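Uncharacterized protein YhfS (Escherichia coli, PDB 4J8L) is of unknown function, but carries pyridoxal 5'-phosphate covalently on a lysine and probably belongs to the aminotransferase-like PLP-dependent enzymes, with cysteine synthase activity tentatively assigned. Local coordinates at residues A[26-31]-A[59-64]; A[49-54]-A[231-236]. One frame throughout, in Å; residues are numbered along the deposited sequence. Where two conformers were deposited one is given.

How the contacts relate
Near the N terminus, segment 26-31 lies at the C-terminal part of helix 11-28 and the loop after it, and the chain then runs through helix 31-34 to helix 50-62. Contact 1 closes this short loop by joining 26-31 to 59-64, at the far end of helix 50-62. Contact 2 closes a much longer one: 49-54, the start of the same helix, meets 231-236 on the long helix 229-261, after all seven strands of the mixed sheet. The segments alternate along the chain, so the two loops cross. Helix 50-62 is thus tied to the N-terminal helix and to helix 229-261. Between the contacts, Phe-29 CZ packs 3.5 Å from Arg-54 CB.

Contact 1. Residues A[26-31]-A[59-64]; sequences CRHFPG and LADAFH
Arg-27 and Asp-61 form a helix-to-helix salt bridge on the surface of this PLP-dependent, aminotransferase-like fold, joining the C-terminal part of helix 11-28 to the last turn of helix 50-62. Asp-61 has the most surface buried here, and its OD1 does nearly all the touching. The arginine comes end-on: NH1 lies 2.8 Å and NH2 2.9 Å from Asp-61 OD1, so two N-H groups converge on one oxygen instead of pairing with both. Because they share an acceptor, each bond is bent, with an N-H...O angle of 138° for NH1. Both arrive on the syn side of OD1 but tilted out of the carboxylate plane, and the guanidinium and carboxylate stand almost perpendicular, 87° apart. Arg-27 reaches the acid through a kink at chi3 (-74°), which turns its end toward helix 50-62; Asp-23, a turn earlier, takes its NE in a second salt bridge. Asp-61 OD1 is also bonded to the hydroxyl of Ser-24, so Arg-27 and Ser-24 of helix 11-28 both bond to the one oxygen. Such a cluster would be expected to keep Asp-61 ionised. His-28 adds the third side chain, its ring edge turned to the same oxygen with CE1 3.5 Å from Asp-61 OD1 and its plane oblique to that of the carboxylate. This is a carbon contact: the ring's ND1 is bonded to Ser-24 O within its own helix, which helps to set the ring's rotation, while CE1 also lies 3.9 Å from Asp-61 CB. Just beyond Asp-61 helix 50-62 closes in a Schellman motif, with His-64 at the C' position and His-64 N bonded to Asp-61 O at 3.1 Å.

Contact 2. Residues A[49-54]-A[231-236]; sequences PRVTQR and QALEVL. With ACY (acetic acid), chain D.
Val-51 and Leu-233 pack side chain against side chain where two helices of the aminotransferase-like fold meet, the first turn of helix 50-62 against an early turn of the long helix 229-261. The two side chains cross at about a right angle. A single methyl of the valine, CG1, lies against the branch carbon of the leucine, on the side turned away from its CB, 3.8 Å from Leu-233 CG, with CD2 at 4.0 Å and CD1 slightly farther. That methyl is set anti to the backbone N (chi1 169°), which sends it across to helix 229-261, while CG2 turns to a bound acetic acid. Beside this pair the two segments come nearest, at Thr-52 and Ala-232, whose CA atoms are 5.4 Å apart. The small methyl of Ala-232 permits this approach: its CB lies 3.7 Å from Thr-52 OG1 and 3.9 Å from Thr-52 CA, reaching the backbone of the facing helix. The hydroxyl is no partner of the alanine in the polar sense; OG1 is hydrogen-bonded to Ile-227 O, just before helix 229-261, which adds a polar tie to an otherwise apolar interface. Phe-34 of helix 31-34 packs on Leu-233, and Val-55 on Ala-232, extending the layer. The acetic acid molecule, probably from the crystallisation liquor, sits next to Val-51 between two arginines of helix 50-62. Arg-54 NE gives a longer, bent bond to its OXT, and the far end of Arg-54 forms a salt bridge with Glu-33. Arg-50, its chain bent at chi3, meets the other oxygen at its guanidinium edge, with NE 2.6 Å from the O atom of the acetic acid and a nearly straight N-H...O angle of 171°.

Contact 1. Residues A[26-31]-A[59-64]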
loop_
_atom_site.group_PDB
_atom_site.type_symbol
_atom_site.label_atom_id
_atom_site.label_comp_id
_atom_site.label_asym_id
_atom_site.label_seq_id
_atom_site.Cartn_x
_atom_site.Cartn_y
_atom_site.Cartn_z
ATOM N N CYS A 26 0.654 7.659 23.456
ATOM C CA CYS A 26 0.757 8.110 24.840
ATOM C C CYS A 26 0.180 9.511 25.022
ATOM O O CYS A 26 -0.417 9.823 26.057
ATOM C CB CYS A 26 2.212 8.101 25.305
ATOM S SG CYS A 26 2.949 6.454 25.439
ATOM N N ARG A 27 0.363 10.353 24.013
ATOM C CA ARG A 27 -0.035 11.749 24.122
ATOM C C ARG A 27 -1.530 11.958 23.904
ATOM O O ARG A 27 -2.060 13.035 24.181
ATOM C CB ARG A 27 0.788 12.603 23.156
ATOM C CG ARG A 27 2.174 12.923 23.696
ATOM C CD ARG A 27 2.949 13.869 22.787
ATOM N NE ARG A 27 3.427 13.204 21.592
ATOM C CZ ARG A 27 2.869 13.336 20.391
ATOM N NH1 ARG A 27 1.819 14.134 20.231
ATOM N NH2 ARG A 27 3.369 12.688 19.349
ATOM N N HIS A 28 -2.205 10.920 23.418
ATOM C CA HIS A 28 -3.635 10.996 23.129
ATOM C C HIS A 28 -4.493 10.096 24.009
ATOM O O HIS A 28 -5.709 10.273 24.058
ATOM C CB HIS A 28 -3.905 10.674 21.651
ATOM C CG HIS A 28 -3.419 11.732 20.715
ATOM N ND1 HIS A 28 -2.125 11.774 20.240
ATOM C CD2 HIS A 28 -4.048 12.813 20.192
ATOM C CE1 HIS A 28 -1.982 12.831 19.457
ATOM N NE2 HIS A 28 -3.134 13.472 19.408
ATOM N N PHE A 29 -3.862 9.134 24.683
ATOM C CA PHE A 29 -4.557 8.208 25.581
ATOM C C PHE A 29 -3.882 8.189 26.948
ATOM O O PHE A 29 -2.770 7.686 27.061
ATOM C CB PHE A 29 -4.458 6.758 25.074
ATOM C CG PHE A 29 -5.349 6.430 23.900
ATOM C CD1 PHE A 29 -6.611 5.894 24.099
ATOM C CD2 PHE A 29 -4.895 6.608 22.604
ATOM C CE1 PHE A 29 -7.424 5.567 23.015
ATOM C CE2 PHE A 29 -5.699 6.287 21.516
ATOM C CZ PHE A 29 -6.964 5.761 21.724
ATOM N N PRO A 30 -4.553 8.699 28.002
ATOM C CA PRO A 30 -4.098 8.352 29.356
ATOM C C PRO A 30 -4.047 6.823 29.435
ATOM O O PRO A 30 -4.887 6.171 28.814
ATOM C CB PRO A 30 -5.213 8.903 30.250
ATOM C CG PRO A 30 -5.814 10.033 29.451
ATOM C CD PRO A 30 -5.765 9.530 28.015
ATOM N N GLY A 31 -3.078 6.262 30.150
ATOM C CA GLY A 31 -2.874 4.818 30.140
ATOM C C GLY A 31 -4.118 3.998 30.428
ATOM O O GLY A 31 -4.390 3.007 29.747
ATOM N N LEU A 59 -3.363 8.778 14.360
ATOM C CA LEU A 59 -2.940 8.551 12.976
ATOM C C LEU A 59 -2.527 9.866 12.308
ATOM O O LEU A 59 -1.490 9.933 11.646
ATOM C CB LEU A 59 -4.050 7.891 12.160
ATOM C CG LEU A 59 -4.408 6.469 12.571
ATOM C CD1 LEU A 59 -5.431 5.888 11.606
ATOM C CD2 LEU A 59 -3.164 5.622 12.607
ATOM N N ALA A 60 -3.330 10.912 12.483
ATOM C CA ALA A 60 -3.006 12.201 11.877
ATOM C C ALA A 60 -1.664 12.706 12.386
ATOM O O ALA A 60 -0.807 13.142 11.613
ATOM C CB ALA A 60 -4.095 13.226 12.172
ATOM N N ASP A 61 -1.487 12.637 13.701
ATOM C CA ASP A 61 -0.267 13.097 14.327
ATOM C C ASP A 61 0.944 12.296 13.826
ATOM O O ASP A 61 1.960 12.868 13.449
ATOM C CB ASP A 61 -0.415 12.999 15.850
ATOM C CG ASP A 61 0.761 13.583 16.591
ATOM O OD1 ASP A 61 1.057 13.101 17.705
ATOM O OD2 ASP A 61 1.382 14.531 16.066
ATOM N N ALA A 62 0.818 10.971 13.804
ATOM C CA ALA A 62 1.926 10.090 13.433
ATOM C C ALA A 62 2.358 10.285 11.985
ATOM O O ALA A 62 3.536 10.146 11.659
ATOM C CB ALA A 62 1.550 8.640 13.681
ATOM N N PHE A 63 1.404 10.626 11.124
ATOM C CA PHE A 63 1.717 10.859 9.714
ATOM C C PHE A 63 1.754 12.340 9.333
ATOM O O PHE A 63 1.581 12.693 8.168
ATOM C CB PHE A 63 0.775 10.059 8.803
ATOM C CG PHE A 63 0.939 8.564 8.933
ATOM C CD1 PHE A 63 2.077 7.938 8.446
ATOM C CD2 PHE A 63 -0.051 7.783 9.514
ATOM C CE1 PHE A 63 2.241 6.569 8.553
ATOM C CE2 PHE A 63 0.103 6.408 9.619
ATOM C CZ PHE A 63 1.256 5.800 9.143
ATOM N N HIS A 64 1.989 13.191 10.329
ATOM C CA HIS A 64 2.275 14.609 10.111
ATOM C C HIS A 64 1.192 15.297 9.296
ATOM O O HIS A 64 1.472 16.080 8.385
ATOM C CB HIS A 64 3.657 14.763 9.476
ATOM C CG HIS A 64 4.738 14.076 10.249
ATOM N ND1 HIS A 64 5.189 12.811 9.940
ATOM C CD2 HIS A 64 5.427 14.460 11.351
ATOM C CE1 HIS A 64 6.124 12.455 10.803
ATOM N NE2 HIS A 64 6.290 13.442 11.665
#

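Contact 2. Residues A[49-54]-A[231-236]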
loop_
_atom_site.group_PDB
_atom_site.type_symbol
_atom_site.label_atom_id
_atom_site.label_comp_id
_atom_site.label_asym_id
_atom_site.label_seq_id
_atom_site.Cartn_x
_atom_site.Cartn_y
_atom_site.Cartn_z
ATOM N N PRO A 49 -17.393 6.390 17.709
ATOM C CA PRO A 49 -16.849 6.120 19.047
ATOM C C PRO A 49 -15.790 7.116 19.471
ATOM O O PRO A 49 -15.032 7.629 18.638
ATOM C CB PRO A 49 -16.230 4.719 18.883
ATOM C CG PRO A 49 -17.096 4.074 17.851
ATOM C CD PRO A 49 -17.379 5.182 16.859
ATOM N N ARG A 50 -15.766 7.417 20.770
ATOM C CA ARG A 50 -14.760 8.314 21.306
ATOM C C ARG A 50 -13.364 7.756 21.048
ATOM O O ARG A 50 -12.447 8.504 20.716
ATOM C CB ARG A 50 -14.973 8.521 22.809
ATOM C CG ARG A 50 -16.294 9.204 23.177
ATOM C CD ARG A 50 -16.476 9.271 24.696
ATOM N NE ARG A 50 -16.430 7.931 25.285
ATOM C CZ ARG A 50 -17.481 7.124 25.416
ATOM N NH1 ARG A 50 -18.684 7.517 25.021
ATOM N NH2 ARG A 50 -17.333 5.926 25.963
ATOM N N VAL A 51 -13.197 6.441 21.200
ATOM C CA VAL A 51 -11.886 5.841 20.978
ATOM C C VAL A 51 -11.475 5.914 19.504
ATOM O O VAL A 51 -10.304 6.119 19.177
ATOM C CB VAL A 51 -11.842 4.388 21.498
ATOM C CG1 VAL A 51 -10.574 3.686 21.010
ATOM C CG2 VAL A 51 -11.927 4.381 23.010
ATOM N N THR A 52 -12.449 5.797 18.607
ATOM C CA THR A 52 -12.154 5.911 17.181
ATOM C C THR A 52 -11.640 7.312 16.838
ATOM O O THR A 52 -10.667 7.451 16.093
ATOM C CB THR A 52 -13.369 5.510 16.333
ATOM O OG1 THR A 52 -13.709 4.150 16.649
ATOM C CG2 THR A 52 -13.052 5.609 14.822
ATOM N N GLN A 53 -12.274 8.339 17.403
ATOM C CA GLN A 53 -11.781 9.697 17.215
ATOM C C GLN A 53 -10.332 9.792 17.678
ATOM O O GLN A 53 -9.480 10.299 16.952
ATOM C CB GLN A 53 -12.627 10.728 17.962
ATOM C CG GLN A 53 -12.104 12.149 17.755
ATOM C CD GLN A 53 -12.772 13.189 18.636
ATOM O OE1 GLN A 53 -13.054 12.952 19.813
ATOM N NE2 GLN A 53 -13.021 14.362 18.067
ATOM N N ARG A 54 -10.055 9.285 18.880
ATOM C CA ARG A 54 -8.704 9.368 19.433
ATOM C C ARG A 54 -7.691 8.692 18.512
ATOM O O ARG A 54 -6.602 9.216 18.280
ATOM C CB ARG A 54 -8.628 8.722 20.817
ATOM C CG ARG A 54 -9.324 9.474 21.910
ATOM C CD ARG A 54 -9.077 8.803 23.261
ATOM N NE ARG A 54 -9.819 9.438 24.342
ATOM C CZ ARG A 54 -9.303 10.335 25.172
ATOM N NH1 ARG A 54 -8.036 10.702 25.048
ATOM N NH2 ARG A 54 -10.052 10.860 26.131
ATOM N N GLN A 231 -12.117 -2.025 16.710
ATOM C CA GLN A 231 -11.473 -2.070 15.401
ATOM C C GLN A 231 -10.395 -1.002 15.294
ATOM O O GLN A 231 -9.307 -1.243 14.773
ATOM C CB GLN A 231 -12.493 -1.855 14.290
ATOM C CG GLN A 231 -13.498 -2.967 14.114
ATOM C CD GLN A 231 -14.502 -2.610 13.041
ATOM O OE1 GLN A 231 -15.265 -1.649 13.187
ATOM N NE2 GLN A 231 -14.486 -3.358 11.946
ATOM N N ALA A 232 -10.707 0.191 15.792
ATOM C CA ALA A 232 -9.756 1.289 15.739
ATOM C C ALA A 232 -8.494 0.948 16.533
ATOM O O ALA A 232 -7.382 1.223 16.083
ATOM C CB ALA A 232 -10.390 2.575 16.270
ATOM N N LEU A 233 -8.667 0.369 17.721
ATOM C CA LEU A 233 -7.518 -0.069 18.510
ATOM C C LEU A 233 -6.720 -1.154 17.787
ATOM O O LEU A 233 -5.493 -1.184 17.873
ATOM C CB LEU A 233 -7.972 -0.568 19.875
ATOM C CG LEU A 233 -8.490 0.573 20.750
ATOM C CD1 LEU A 233 -9.178 -0.005 21.963
ATOM C CD2 LEU A 233 -7.317 1.453 21.158
ATOM N N GLU A 234 -7.406 -2.031 17.059
ATOM C CA GLU A 234 -6.697 -3.058 16.297
ATOM C C GLU A 234 -5.862 -2.455 15.165
ATOM O O GLU A 234 -4.800 -2.984 14.818
ATOM C CB GLU A 234 -7.653 -4.118 15.745
ATOM C CG GLU A 234 -6.917 -5.316 15.153
ATOM C CD GLU A 234 -7.841 -6.401 14.647
ATOM O OE1 GLU A 234 -9.005 -6.452 15.108
ATOM O OE2 GLU A 234 -7.392 -7.200 13.790
ATOM N N VAL A 235 -6.339 -1.351 14.598
ATOM C CA VAL A 235 -5.568 -0.641 13.587
ATOM C C VAL A 235 -4.242 -0.175 14.197
ATOM O O VAL A 235 -3.182 -0.351 13.602
ATOM C CB VAL A 235 -6.331 0.591 13.043
ATOM C CG1 VAL A 235 -5.396 1.481 12.220
ATOM C CG2 VAL A 235 -7.523 0.143 12.194
ATOM N N LEU A 236 -4.302 0.444 15.372
ATOM C CA LEU A 236 -3.071 0.880 16.029
ATOM C C LEU A 236 -2.141 -0.284 16.336
ATOM O O LEU A 236 -0.930 -0.178 16.140
ATOM C CB LEU A 236 -3.370 1.613 17.338
ATOM C CG LEU A 236 -3.970 3.001 17.258
ATOM C CD1 LEU A 236 -4.039 3.554 18.681
ATOM C CD2 LEU A 236 -3.116 3.877 16.366
HETATM C C ACY D . -13.180 7.940 25.944
HETATM O O ACY D . -14.180 7.268 26.286
HETATM O OXT ACY D . -12.233 7.488 25.259
HETATM C CH3 ACY D . -13.112 9.373 26.377
#